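Long-range contacts in EcmrR transcriptional regulator (Escherichia coli, PDB 6WL5), which probably activates transcription as a multidrug-sensing MerR-family regulator, its C-terminal GyrI-like domain binding cetyl-trimethyl-ammonium: residues A[103-108]-A[143-148]; A[53-58]-A[133-138]; A[2-7]-A[110-115]. One frame throughout, in Å; residues are numbered along the deposited sequence.

Contact 1: A[103-108]-A[143-148]; sequences KGPYDS and QDSAEW
Gly104 N donates to Trp148 O at 3.0 Å, a backbone bond that continues the pairing of strands 88-103 and 149-158 into the loops at their ends. Two CA-H...O contacts flank it: Lys103 CA to Trp148 O and Gly104 CA to Ser145 O, the latter 3.2 Å. Trp148 O thus takes one N-H and one CA-H. Lys103 has two conformers. In the one described, its chain bends at each torsion beyond CB, which lays CD and CE beside Trp148 O and brings NZ to Glu147 OE1 at 3.2 Å. NZ meets that oxygen from above the carboxylate plane, 43° out of it, in a surface salt bridge. The 143-148 loop is shaped by an Asx turn, Asp144 OD1 accepting from Ala146 N, overlapping the 3-10 turn 145-147. Ser145 CB lies over one face of the Trp148 indole, and Pro105 CG comes 3.7 Å from Ser145 OG. Trp148 CB sits 3.5 Å from Gly104 O, while its six-membered ring runs on past Pro105 CA to Tyr106. Trp148 CE3 lies over the centre of the Tyr106 ring, the planes 43° apart and the pair oblique. Trp148 NE1 bonds Lys142 O. Tyr106, a cetyl-trimethyl-ammonium pocket residue, also meets Phe26.

Contact 2: A[53-58]-A[133-138]; sequences AYCFTL and ESYIDG. With 16A (cetyl-trimethyl-ammonium), chain F.
Thr57 OG1 and Tyr135 OH lie 2.6 Å apart in a hydrogen bond at the edge of the Tyr135 ring, near its plane. Tyr135 OH in turn donates to Glu133 OE2 at 2.6 Å, on the anti lone pair of that oxygen. Thr57 CG2 points anti to the backbone N, which leaves OG1 beside that N and turned to the tyrosine. Cys55 SG packs 4.2 Å from Tyr135 CD2. One cetyl-trimethyl-ammonium lies against this pair: its C17 is 3.0 Å from Tyr135 O and its C15 is 3.8 Å from Cys55 SG. On the other face of the sheet, Ser134 OG meets the edge of the Tyr54 ring, and Phe56 CD1 lies over that ring's face. A water accepts from Cys55 N and Ser134 OG and donates to Tyr135 O. The backbone positions these groups. Thr57 and Glu133 form an antiparallel hydrogen-bonded pair, Phe56 and Ser134 a non-hydrogen-bonded one, and Tyr135 N donates to Cys55 O at 2.9 Å. Farther out, Tyr29 bonds Thr57 OG1, and Tyr113 and Tyr59 bond Glu133, a residue of another ligand pocket. Strand 55-59 pairs onward with strand 69-77, strand 132-137 with strand 149-158, and helix 109-123 supplies Tyr113.

Contact 3: A[2-7]-A[110-115]; sequences MLYQAA and RNAYIY. With 16A (cetyl-trimethyl-ammonium), chain E.
Tyr115 CG stands anti to the backbone N (chi1 -168°), which sends its ring out from helix 109-123 across the N-terminal segment. Tyr4 CG is anti to its own carbonyl carbon (chi1 -65°), and its ring runs the opposite way, in toward the helix. The two side chains slide past each other. Tyr4 CB sits over the centre of the Tyr115 ring, 3.6 Å from the centroid, in a CH-pi contact. The rings themselves are oblique, their planes 45° apart. Tyr115 OH reaches back to the main chain and ends 3.2 Å from Tyr4 O. The Tyr4 ring in turn lies on the first turns of the helix. Ala112 CA is over one face, 4.0 Å from the centroid and offset toward the rim, and Ala112 CB is 3.7 Å from Tyr4 CE1. The small alanine is consistent with the ring's close approach to the helix backbone. At the far end of the ring, Tyr4 OH lies 3.5 Å from Asn111 CB. It bonds His102 ND1 directly and reaches Asn111 ND2 through a water. A leucine in place of Tyr115 has neither the flat ring nor the hydroxyl, and would probably leave Tyr4 CB without the face it rests on and the Tyr4 ring freer to shift. The segment leads into strand 7-23, so the contact packs the chain start against helix 109-123. Tyr113, on another side of the helix, places its ring face against a cetyl-trimethyl-ammonium chain. No clear direct hydrogen bond joins the segments, so their fit rests on ring and aliphatic shape, with the Tyr4 hydroxyl fixed by His102 and through water.

In the fold
Contact 2 is buried, its centre about 5 Å from the centre of the chain; contacts 1 and 3 are at the surface, their centres about 16 and 15 Å from that point. Contact 2 joins two strands within the sheet. Contact 1 joins loops, and contact 3 sets the chain start on a helix. Backbone bonds and buried hydroxyls dominate contact 2, a salt bridge and oblique rings contact 1, and CH-pi packing contact 3. Strand 132-137 leads into the loop of contact 1, where Trp148 packs on Asp137 and Gly138. Met2 SD lies near Lys103 N, bringing contacts 1 and 3 together. Contacts 2 and 3 meet through a probable hydrogen bond between Glu133 and Tyr113. All three hold ligand-pocket residues.

Contact 1: A[103-108]-A[143-148]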
loop_
_atom_site.group_PDB
_atom_site.type_symbol
_atom_site.label_atom_id
_atom_site.label_comp_id
_atom_site.label_asym_id
_atom_site.label_seq_id
_atom_site.Cartn_x
_atom_site.Cartn_y
_atom_site.Cartn_z
ATOM N N LYS A 103 0.025 -13.558 -3.994
ATOM C CA LYS A 103 0.949 -14.444 -3.308
ATOM C C LYS A 103 2.273 -14.483 -4.057
ATOM O O LYS A 103 2.306 -14.496 -5.287
ATOM C CB LYS A 103 0.374 -15.859 -3.241
ATOM C CG LYS A 103 -0.787 -16.009 -2.248
ATOM C CD LYS A 103 -0.364 -15.669 -0.797
ATOM C CE LYS A 103 0.587 -16.707 -0.239
ATOM N NZ LYS A 103 -0.095 -18.029 -0.197
ATOM N N GLY A 104 3.366 -14.502 -3.306
ATOM C CA GLY A 104 4.671 -14.654 -3.890
ATOM C C GLY A 104 5.485 -13.385 -4.012
ATOM O O GLY A 104 5.155 -12.320 -3.473
ATOM N N PRO A 105 6.640 -13.536 -4.666
ATOM C CA PRO A 105 7.592 -12.438 -4.796
ATOM C C PRO A 105 7.047 -11.283 -5.614
ATOM O O PRO A 105 6.033 -11.387 -6.314
ATOM C CB PRO A 105 8.790 -13.084 -5.522
ATOM C CG PRO A 105 8.607 -14.516 -5.452
ATOM C CD PRO A 105 7.170 -14.809 -5.190
ATOM N N TYR A 106 7.717 -10.142 -5.467
ATOM C CA TYR A 106 7.196 -8.876 -5.985
ATOM C C TYR A 106 7.425 -8.674 -7.468
ATOM O O TYR A 106 6.801 -7.778 -8.041
ATOM C CB TYR A 106 7.775 -7.708 -5.191
ATOM C CG TYR A 106 7.524 -7.747 -3.708
ATOM C CD1 TYR A 106 6.276 -8.104 -3.207
ATOM C CD2 TYR A 106 8.500 -7.397 -2.803
ATOM C CE1 TYR A 106 6.005 -8.084 -1.848
ATOM C CE2 TYR A 106 8.241 -7.366 -1.452
ATOM C CZ TYR A 106 6.998 -7.709 -0.962
ATOM O OH TYR A 106 6.784 -7.715 0.399
ATOM N N ASP A 107 8.221 -9.514 -8.130
ATOM C CA ASP A 107 8.470 -9.329 -9.557
ATOM C C ASP A 107 7.191 -9.481 -10.381
ATOM O O ASP A 107 7.092 -8.910 -11.466
ATOM C CB ASP A 107 9.571 -10.249 -10.098
ATOM C CG ASP A 107 9.227 -11.739 -10.011
ATOM O OD1 ASP A 107 8.663 -12.152 -8.985
ATOM O OD2 ASP A 107 9.498 -12.482 -10.984
ATOM N N SER A 108 6.196 -10.206 -9.873
ATOM C CA SER A 108 4.958 -10.405 -10.608
ATOM C C SER A 108 3.791 -9.609 -10.047
ATOM O O SER A 108 2.649 -9.863 -10.438
ATOM C CB SER A 108 4.613 -11.893 -10.584
ATOM O OG SER A 108 4.629 -12.401 -9.254
ATOM N N GLN A 143 10.611 -16.785 5.000
ATOM C CA GLN A 143 11.711 -16.891 4.062
ATOM C C GLN A 143 11.350 -17.689 2.820
ATOM O O GLN A 143 12.042 -17.594 1.811
ATOM C CB GLN A 143 12.960 -17.492 4.742
ATOM C CG GLN A 143 13.519 -16.599 5.879
ATOM C CD GLN A 143 13.592 -15.153 5.432
ATOM O OE1 GLN A 143 14.179 -14.827 4.389
ATOM N NE2 GLN A 143 12.952 -14.269 6.199
ATOM N N ASP A 144 10.265 -18.446 2.846
ATOM C CA ASP A 144 9.743 -19.048 1.621
ATOM C C ASP A 144 8.970 -17.947 0.905
ATOM O O ASP A 144 7.857 -17.622 1.285
ATOM C CB ASP A 144 8.832 -20.225 1.943
ATOM C CG ASP A 144 8.264 -20.880 0.678
ATOM O OD1 ASP A 144 8.564 -20.377 -0.437
ATOM O OD2 ASP A 144 7.528 -21.898 0.799
ATOM N N SER A 145 9.574 -17.331 -0.101
ATOM C CA SER A 145 8.909 -16.209 -0.761
ATOM C C SER A 145 7.639 -16.599 -1.490
ATOM O O SER A 145 6.849 -15.701 -1.818
ATOM C CB SER A 145 9.871 -15.521 -1.733
ATOM O OG SER A 145 10.323 -16.416 -2.718
ATOM N N ALA A 146 7.393 -17.895 -1.737
ATOM C CA ALA A 146 6.104 -18.271 -2.308
ATOM C C ALA A 146 4.943 -17.975 -1.360
ATOM O O ALA A 146 3.781 -17.869 -1.812
ATOM C CB ALA A 146 6.097 -19.757 -2.628
ATOM N N GLU A 147 5.236 -17.796 -0.068
ATOM C CA GLU A 147 4.231 -17.526 0.941
ATOM C C GLU A 147 4.087 -16.052 1.297
ATOM O O GLU A 147 3.273 -15.708 2.154
ATOM C CB GLU A 147 4.503 -18.345 2.190
ATOM C CG GLU A 147 4.375 -19.877 1.933
ATOM C CD GLU A 147 2.996 -20.319 1.340
ATOM O OE1 GLU A 147 1.918 -19.717 1.628
ATOM O OE2 GLU A 147 2.977 -21.304 0.571
ATOM N N TRP A 148 4.798 -15.165 0.617
ATOM C CA TRP A 148 4.517 -13.746 0.797
ATOM C C TRP A 148 3.088 -13.409 0.356
ATOM O O TRP A 148 2.496 -14.071 -0.511
ATOM C CB TRP A 148 5.508 -12.931 -0.002
ATOM C CG TRP A 148 6.912 -13.087 0.472
ATOM C CD1 TRP A 148 7.397 -13.865 1.520
ATOM C CD2 TRP A 148 8.041 -12.430 -0.096
ATOM N NE1 TRP A 148 8.757 -13.682 1.637
ATOM C CE2 TRP A 148 9.176 -12.825 0.646
ATOM C CE3 TRP A 148 8.202 -11.534 -1.177
ATOM C CZ2 TRP A 148 10.462 -12.357 0.335
ATOM C CZ3 TRP A 148 9.471 -11.079 -1.496
ATOM C CH2 TRP A 148 10.585 -11.473 -0.725
#

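Contact 2: A[53-58]-A[133-138]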
loop_
_atom_site.group_PDB
_atom_site.type_symbol
_atom_site.label_atom_id
_atom_site.label_comp_id
_atom_site.label_asym_id
_atom_site.label_seq_id
_atom_site.Cartn_x
_atom_site.Cartn_y
_atom_site.Cartn_z
ATOM N N ALA A 53 -2.081 -4.737 11.820
ATOM C CA ALA A 53 -1.284 -3.784 11.093
ATOM C C ALA A 53 -1.976 -3.404 9.778
ATOM O O ALA A 53 -2.742 -4.176 9.189
ATOM C CB ALA A 53 0.079 -4.402 10.768
ATOM N N TYR A 54 -1.650 -2.216 9.281
ATOM C CA TYR A 54 -2.047 -1.814 7.930
ATOM C C TYR A 54 -0.915 -0.959 7.374
ATOM O O TYR A 54 -0.747 0.200 7.760
ATOM C CB TYR A 54 -3.365 -1.058 7.949
ATOM C CG TYR A 54 -3.992 -0.726 6.599
ATOM C CD1 TYR A 54 -3.751 -1.482 5.464
ATOM C CD2 TYR A 54 -4.865 0.357 6.478
ATOM C CE1 TYR A 54 -4.359 -1.177 4.239
ATOM C CE2 TYR A 54 -5.459 0.679 5.267
ATOM C CZ TYR A 54 -5.208 -0.083 4.146
ATOM O OH TYR A 54 -5.835 0.301 2.946
ATOM N N CYS A 55 -0.122 -1.548 6.496
ATOM C CA CYS A 55 1.120 -0.963 6.005
ATOM C C CYS A 55 1.052 -1.049 4.496
ATOM O O CYS A 55 0.904 -2.140 3.960
ATOM C CB CYS A 55 2.294 -1.780 6.532
ATOM S SG CYS A 55 3.881 -1.237 5.877
ATOM N N PHE A 56 1.103 0.096 3.812
ATOM C CA PHE A 56 0.753 0.074 2.399
ATOM C C PHE A 56 1.403 1.230 1.661
ATOM O O PHE A 56 1.748 2.276 2.241
ATOM C CB PHE A 56 -0.771 0.144 2.184
ATOM C CG PHE A 56 -1.423 1.333 2.820
ATOM C CD1 PHE A 56 -1.771 1.301 4.161
ATOM C CD2 PHE A 56 -1.711 2.478 2.089
ATOM C CE1 PHE A 56 -2.379 2.385 4.791
ATOM C CE2 PHE A 56 -2.344 3.570 2.701
ATOM C CZ PHE A 56 -2.687 3.513 4.060
ATOM N N THR A 57 1.601 1.010 0.374
ATOM C CA THR A 57 2.040 2.053 -0.534
ATOM C C THR A 57 0.822 2.582 -1.286
ATOM O O THR A 57 0.032 1.808 -1.830
ATOM C CB THR A 57 3.049 1.506 -1.542
ATOM O OG1 THR A 57 4.198 1.056 -0.820
ATOM C CG2 THR A 57 3.456 2.572 -2.591
ATOM N N LEU A 58 0.721 3.900 -1.365
ATOM C CA LEU A 58 -0.178 4.537 -2.295
ATOM C C LEU A 58 0.573 4.837 -3.584
ATOM O O LEU A 58 1.623 5.505 -3.565
ATOM C CB LEU A 58 -0.700 5.832 -1.686
ATOM C CG LEU A 58 -1.563 5.687 -0.424
ATOM C CD1 LEU A 58 -1.941 7.025 0.147
ATOM C CD2 LEU A 58 -2.762 4.873 -0.785
ATOM N N GLU A 133 -1.144 -0.818 -1.973
ATOM C CA GLU A 133 -0.423 -2.085 -2.016
ATOM C C GLU A 133 -0.066 -2.409 -0.577
ATOM O O GLU A 133 0.830 -1.794 -0.003
ATOM C CB GLU A 133 0.828 -1.908 -2.885
ATOM C CG GLU A 133 1.700 -3.122 -3.092
ATOM C CD GLU A 133 2.754 -2.781 -4.147
ATOM O OE1 GLU A 133 2.455 -3.001 -5.328
ATOM O OE2 GLU A 133 3.834 -2.241 -3.775
ATOM N N SER A 134 -0.803 -3.334 0.030
ATOM C CA SER A 134 -0.776 -3.581 1.464
ATOM C C SER A 134 0.084 -4.811 1.753
ATOM O O SER A 134 -0.277 -5.933 1.362
ATOM C CB SER A 134 -2.211 -3.815 1.938
ATOM O OG SER A 134 -2.244 -4.084 3.324
ATOM N N TYR A 135 1.165 -4.606 2.518
ATOM C CA TYR A 135 2.170 -5.633 2.769
ATOM C C TYR A 135 1.764 -6.406 4.016
ATOM O O TYR A 135 1.620 -5.819 5.094
ATOM C CB TYR A 135 3.548 -4.983 2.982
ATOM C CG TYR A 135 3.858 -4.071 1.804
ATOM C CD1 TYR A 135 4.109 -4.591 0.560
ATOM C CD2 TYR A 135 3.847 -2.693 1.952
ATOM C CE1 TYR A 135 4.338 -3.759 -0.540
ATOM C CE2 TYR A 135 4.088 -1.864 0.890
ATOM C CZ TYR A 135 4.311 -2.388 -0.359
ATOM O OH TYR A 135 4.528 -1.507 -1.400
ATOM N N ILE A 136 1.585 -7.716 3.867
ATOM C CA ILE A 136 1.110 -8.572 4.956
ATOM C C ILE A 136 2.209 -9.518 5.421
ATOM O O ILE A 136 2.752 -9.369 6.529
ATOM C CB ILE A 136 -0.186 -9.307 4.529
ATOM C CG1 ILE A 136 -1.275 -8.310 4.141
ATOM C CG2 ILE A 136 -0.676 -10.238 5.630
ATOM C CD1 ILE A 136 -2.410 -8.939 3.389
ATOM N N ASP A 137 2.542 -10.479 4.569
ATOM C CA ASP A 137 3.638 -11.415 4.783
ATOM C C ASP A 137 4.732 -11.182 3.742
ATOM O O ASP A 137 4.452 -10.853 2.587
ATOM C CB ASP A 137 3.116 -12.847 4.680
ATOM C CG ASP A 137 2.126 -13.208 5.785
ATOM O OD1 ASP A 137 2.207 -12.678 6.919
ATOM O OD2 ASP A 137 1.247 -14.025 5.461
ATOM N N GLY A 138 5.972 -11.294 4.174
ATOM C CA GLY A 138 7.097 -10.960 3.315
ATOM C C GLY A 138 8.388 -11.381 3.992
ATOM O O GLY A 138 8.375 -12.204 4.907
HETATM C C1 16A F . 20.957 -10.114 4.863
HETATM C C2 16A F . 19.689 -10.101 4.057
HETATM C C3 16A F . 19.074 -8.746 4.351
HETATM C C4 16A F . 17.581 -8.822 4.205
HETATM C C5 16A F . 17.007 -7.508 4.672
HETATM C C6 16A F . 15.628 -7.730 5.227
HETATM C C7 16A F . 15.066 -6.429 5.722
HETATM C C8 16A F . 13.631 -6.589 6.117
HETATM C C9 16A F . 13.063 -5.278 6.630
HETATM C C10 16A F . 11.566 -5.316 6.466
HETATM C C11 16A F . 10.868 -3.950 6.454
HETATM C C12 16A F . 9.465 -4.307 5.945
HETATM C C13 16A F . 8.387 -3.234 6.007
HETATM C C14 16A F . 6.944 -3.797 5.892
HETATM C C15 16A F . 6.296 -3.806 7.272
HETATM C C16 16A F . 5.901 -5.151 7.876
HETATM N N1 16A F . 4.521 -5.130 8.407
HETATM C C17 16A F . 3.545 -5.314 7.327
HETATM C C18 16A F . 4.419 -6.247 9.349
HETATM C C19 16A F . 4.152 -3.900 9.122
HETATM O O HOH W 1 -0.713 -4.342 5.627
#

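Contact 3: A[2-7]-A[110-115]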
loop_
_atom_site.group_PDB
_atom_site.type_symbol
_atom_site.label_atom_id
_atom_site.label_comp_id
_atom_site.label_asym_id
_atom_site.label_seq_id
_atom_site.Cartn_x
_atom_site.Cartn_y
_atom_site.Cartn_z
ATOM N N MET A 2 -0.812 -17.377 -11.063
ATOM C CA MET A 2 -1.559 -17.312 -9.807
ATOM C C MET A 2 -3.007 -16.964 -10.133
ATOM O O MET A 2 -3.268 -16.273 -11.113
ATOM C CB MET A 2 -0.977 -16.251 -8.880
ATOM C CG MET A 2 -1.283 -16.480 -7.388
ATOM S SD MET A 2 -1.525 -14.981 -6.400
ATOM C CE MET A 2 -3.332 -15.023 -6.337
ATOM N N LEU A 3 -3.941 -17.427 -9.304
ATOM C CA LEU A 3 -5.376 -17.308 -9.564
ATOM C C LEU A 3 -5.943 -16.232 -8.640
ATOM O O LEU A 3 -6.315 -16.508 -7.495
ATOM C CB LEU A 3 -6.054 -18.638 -9.297
ATOM C CG LEU A 3 -6.350 -19.502 -10.519
ATOM C CD1 LEU A 3 -7.555 -18.941 -11.256
ATOM C CD2 LEU A 3 -5.137 -19.593 -11.442
ATOM N N TYR A 4 -6.022 -15.009 -9.142
ATOM C CA TYR A 4 -6.535 -13.902 -8.347
ATOM C C TYR A 4 -8.043 -14.036 -8.169
ATOM O O TYR A 4 -8.759 -14.496 -9.066
ATOM C CB TYR A 4 -6.222 -12.575 -9.046
ATOM C CG TYR A 4 -4.722 -12.327 -9.127
ATOM C CD1 TYR A 4 -3.979 -11.995 -7.996
ATOM C CD2 TYR A 4 -4.045 -12.417 -10.336
ATOM C CE1 TYR A 4 -2.616 -11.758 -8.061
ATOM C CE2 TYR A 4 -2.683 -12.189 -10.415
ATOM C CZ TYR A 4 -1.978 -11.855 -9.281
ATOM O OH TYR A 4 -0.629 -11.672 -9.377
ATOM N N GLN A 5 -8.533 -13.559 -7.021
ATOM C CA GLN A 5 -9.937 -13.685 -6.599
ATOM C C GLN A 5 -10.430 -12.348 -6.046
ATOM O O GLN A 5 -10.197 -12.032 -4.877
ATOM C CB GLN A 5 -9.999 -14.816 -5.558
ATOM C CG GLN A 5 -11.307 -15.051 -4.827
ATOM C CD GLN A 5 -11.215 -16.214 -3.809
ATOM O OE1 GLN A 5 -12.060 -17.115 -3.801
ATOM N NE2 GLN A 5 -10.185 -16.195 -2.960
ATOM N N ALA A 6 -11.155 -11.570 -6.862
ATOM C CA ALA A 6 -11.609 -10.264 -6.421
ATOM C C ALA A 6 -12.533 -10.361 -5.210
ATOM O O ALA A 6 -13.410 -11.216 -5.152
ATOM C CB ALA A 6 -12.415 -9.615 -7.543
ATOM N N ALA A 7 -12.362 -9.433 -4.264
ATOM C CA ALA A 7 -13.288 -9.215 -3.157
ATOM C C ALA A 7 -13.598 -7.731 -3.096
ATOM O O ALA A 7 -12.831 -6.919 -3.586
ATOM C CB ALA A 7 -12.674 -9.626 -1.833
ATOM N N ARG A 110 2.746 -6.826 -10.953
ATOM C CA ARG A 110 1.999 -6.183 -12.036
ATOM C C ARG A 110 0.811 -7.026 -12.469
ATOM O O ARG A 110 -0.194 -6.486 -12.945
ATOM C CB ARG A 110 2.865 -5.910 -13.263
ATOM C CG ARG A 110 3.398 -7.151 -13.991
ATOM C CD ARG A 110 4.314 -6.836 -15.210
ATOM N NE ARG A 110 5.516 -6.134 -14.809
ATOM C CZ ARG A 110 6.653 -6.732 -14.458
ATOM N NH1 ARG A 110 6.772 -8.049 -14.493
ATOM N NH2 ARG A 110 7.678 -5.996 -14.094
ATOM N N ASN A 111 0.901 -8.349 -12.334
ATOM C CA ASN A 111 -0.188 -9.214 -12.769
ATOM C C ASN A 111 -1.482 -8.970 -11.972
ATOM O O ASN A 111 -2.595 -9.086 -12.514
ATOM C CB ASN A 111 0.214 -10.674 -12.650
ATOM C CG ASN A 111 1.326 -11.057 -13.578
ATOM O OD1 ASN A 111 1.604 -10.376 -14.545
ATOM N ND2 ASN A 111 1.918 -12.196 -13.330
ATOM N N ALA A 112 -1.348 -8.619 -10.704
ATOM C CA ALA A 112 -2.492 -8.258 -9.881
ATOM C C ALA A 112 -3.117 -6.939 -10.321
ATOM O O ALA A 112 -4.347 -6.780 -10.277
ATOM C CB ALA A 112 -2.042 -8.165 -8.430
ATOM N N TYR A 113 -2.302 -5.961 -10.684
ATOM C CA TYR A 113 -2.818 -4.698 -11.203
ATOM C C TYR A 113 -3.524 -4.911 -12.533
ATOM O O TYR A 113 -4.583 -4.328 -12.772
ATOM C CB TYR A 113 -1.666 -3.678 -11.330
ATOM C CG TYR A 113 -1.143 -3.193 -9.987
ATOM C CD1 TYR A 113 -0.222 -3.942 -9.264
ATOM C CD2 TYR A 113 -1.606 -2.021 -9.417
ATOM C CE1 TYR A 113 0.238 -3.499 -8.021
ATOM C CE2 TYR A 113 -1.170 -1.582 -8.176
ATOM C CZ TYR A 113 -0.266 -2.337 -7.471
ATOM O OH TYR A 113 0.167 -1.894 -6.245
ATOM N N ILE A 114 -2.930 -5.712 -13.423
ATOM C CA ILE A 114 -3.580 -6.067 -14.682
ATOM C C ILE A 114 -4.945 -6.657 -14.402
ATOM O O ILE A 114 -5.966 -6.249 -14.988
ATOM C CB ILE A 114 -2.675 -7.048 -15.453
ATOM C CG1 ILE A 114 -1.433 -6.344 -16.012
ATOM C CG2 ILE A 114 -3.463 -7.699 -16.582
ATOM C CD1 ILE A 114 -0.422 -7.324 -16.577
ATOM N N TYR A 115 -4.979 -7.621 -13.502
ATOM C CA TYR A 115 -6.219 -8.289 -13.168
ATOM C C TYR A 115 -7.274 -7.343 -12.636
ATOM O O TYR A 115 -8.409 -7.408 -13.054
ATOM C CB TYR A 115 -5.962 -9.366 -12.116
ATOM C CG TYR A 115 -7.120 -10.294 -11.901
ATOM C CD1 TYR A 115 -8.071 -10.047 -10.939
ATOM C CD2 TYR A 115 -7.233 -11.414 -12.657
ATOM C CE1 TYR A 115 -9.133 -10.919 -10.764
ATOM C CE2 TYR A 115 -8.258 -12.284 -12.486
ATOM C CZ TYR A 115 -9.200 -12.029 -11.543
ATOM O OH TYR A 115 -10.185 -12.968 -11.424
HETATM C C1 16A E . -9.337 3.563 -17.519
HETATM C C2 16A E . -8.095 3.675 -16.647
HETATM C C3 16A E . -6.941 2.839 -17.195
HETATM C C4 16A E . -5.907 2.434 -16.140
HETATM C C5 16A E . -5.810 3.348 -14.915
HETATM C C6 16A E . -4.555 3.021 -14.114
HETATM C C7 16A E . -4.111 4.097 -13.138
HETATM C C8 16A E . -2.733 3.719 -12.610
HETATM C C9 16A E . -2.714 3.736 -11.106
HETATM C C10 16A E . -1.395 4.232 -10.511
HETATM C C11 16A E . -0.140 3.486 -10.946
HETATM C C12 16A E . -0.058 2.056 -10.429
HETATM C C13 16A E . 1.404 1.608 -10.478
HETATM C C14 16A E . 1.585 0.334 -9.675
HETATM C C15 16A E . 2.969 -0.255 -9.882
HETATM C C16 16A E . 3.148 -1.367 -8.888
HETATM N N1 16A E . 4.372 -2.151 -9.122
HETATM C C17 16A E . 5.586 -1.322 -9.231
HETATM C C18 16A E . 4.437 -3.028 -7.942
HETATM C C19 16A E . 4.197 -3.044 -10.270
HETATM O O HOH W 2 0.866 -13.523 -10.891
#